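Local coordinates for putative protease (Parabacteroides distasonis ATCC 8503, PDB 3KD4), which is of unknown function but may be an exported protease, with DUF3857 and DUF3858 regions, at residues A[208-211]-A[212-215]. Sequence-based numbering, arbitrary orientation.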
loop_
_atom_site.group_PDB
_atom_site.type_symbol
_atom_site.label_atom_id
_atom_site.label_comp_id
_atom_site.label_asym_id
_atom_site.label_seq_id
_atom_site.Cartn_x
_atom_site.Cartn_y
_atom_site.Cartn_z
ATOM N N TYR A 208 14.104 11.439 16.006
ATOM C CA TYR A 208 13.197 12.345 16.691
ATOM C C TYR A 208 13.172 11.961 18.204
ATOM O O TYR A 208 13.475 10.845 18.562
ATOM C CB TYR A 208 11.784 12.207 16.149
ATOM C CG TYR A 208 11.538 12.785 14.763
ATOM C CD1 TYR A 208 11.366 14.134 14.581
ATOM C CD2 TYR A 208 11.420 11.947 13.649
ATOM C CE1 TYR A 208 11.084 14.656 13.314
ATOM C CE2 TYR A 208 11.156 12.448 12.433
ATOM C CZ TYR A 208 10.956 13.798 12.276
ATOM O OH TYR A 208 10.698 14.272 11.049
ATOM N N PRO A 209 12.767 12.880 19.083
ATOM C CA PRO A 209 12.744 12.589 20.504
ATOM C C PRO A 209 11.768 11.468 20.856
ATOM O O PRO A 209 11.971 10.755 21.855
ATOM C CB PRO A 209 12.269 13.898 21.120
ATOM C CG PRO A 209 12.637 14.963 20.083
ATOM C CD PRO A 209 12.467 14.281 18.783
ATOM N N SER A 210 10.718 11.357 20.056
ATOM C CA SER A 210 9.683 10.341 20.210
ATOM C C SER A 210 8.828 10.307 18.953
ATOM O O SER A 210 8.823 11.250 18.156
ATOM C CB SER A 210 8.794 10.693 21.408
ATOM O OG SER A 210 7.964 11.820 21.144
ATOM N N GLY A 211 8.038 9.252 18.813
ATOM C CA GLY A 211 7.055 9.144 17.707
ATOM C C GLY A 211 6.082 10.299 17.725
ATOM O O GLY A 211 5.759 10.881 16.709
ATOM N N LYS A 212 5.632 10.645 18.916
ATOM C CA LYS A 212 4.732 11.775 19.096
ATOM C C LYS A 212 5.372 13.083 18.629
ATOM O O LYS A 212 4.700 13.911 17.994
ATOM C CB LYS A 212 4.333 11.851 20.580
ATOM C CG LYS A 212 3.575 13.050 21.032
ATOM C CD LYS A 212 3.053 12.912 22.493
ATOM C CE LYS A 212 1.798 12.027 22.568
ATOM N NZ LYS A 212 1.305 11.809 23.988
ATOM N N ALA A 213 6.635 13.303 18.996
ATOM C CA ALA A 213 7.382 14.487 18.566
ATOM C C ALA A 213 7.551 14.535 17.032
ATOM O O ALA A 213 7.451 15.599 16.436
ATOM C CB ALA A 213 8.769 14.591 19.264
ATOM N N ALA A 214 7.782 13.389 16.412
ATOM C CA ALA A 214 7.834 13.291 14.961
ATOM C C ALA A 214 6.524 13.812 14.338
ATOM O O ALA A 214 6.522 14.653 13.418
ATOM C CB ALA A 214 8.141 11.865 14.526
ATOM N N LEU A 215 5.402 13.323 14.851
ATOM C CA LEU A 215 4.073 13.749 14.376
ATOM C C LEU A 215 3.803 15.234 14.651
ATOM O O LEU A 215 3.264 15.940 13.791
ATOM C CB LEU A 215 2.985 12.855 15.001
ATOM C CG LEU A 215 3.043 11.373 14.587
ATOM C CD1 LEU A 215 2.063 10.489 15.390
ATOM C CD2 LEU A 215 2.829 11.210 13.062
HETATM O O HOH W 1 8.447 15.818 11.261
#
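S210 and A214 make the first backbone turn of helix 211-222, A214 N donating to S210 O at 2.9 Å, and L215 N repeats the pattern one residue on to G211 O. S210 is the N-cap, closing the short loop that follows strand 202-206. Its OG stands between the backbone N and the carbonyl carbon (chi1 71°), which turns it over the helix start to accept from A213 N at 2.9 Å with an N-H...O angle of 161°. One residue thus takes up two amides of the first turn, one by side chain and one by carbonyl. P209 rests CD on the A213 methyl, 3.7 Å from its CB, with the proline CB and CG only slightly farther off. The Y208 ring packs on A214, whose CB lies over one face as a CH-pi contact, 3.6 Å from the ring centroid and displaced toward CD2. P126, A127 and L322 also touch this tyrosine, tying the helix start to neighbouring loops. A water lies 2.7 Å from Y208 OH. Replacing Y208 by alanine is likely to uncover the A214 methyl and take away this water's phenolic partner. The same water donates to A214 O at 3.1 Å.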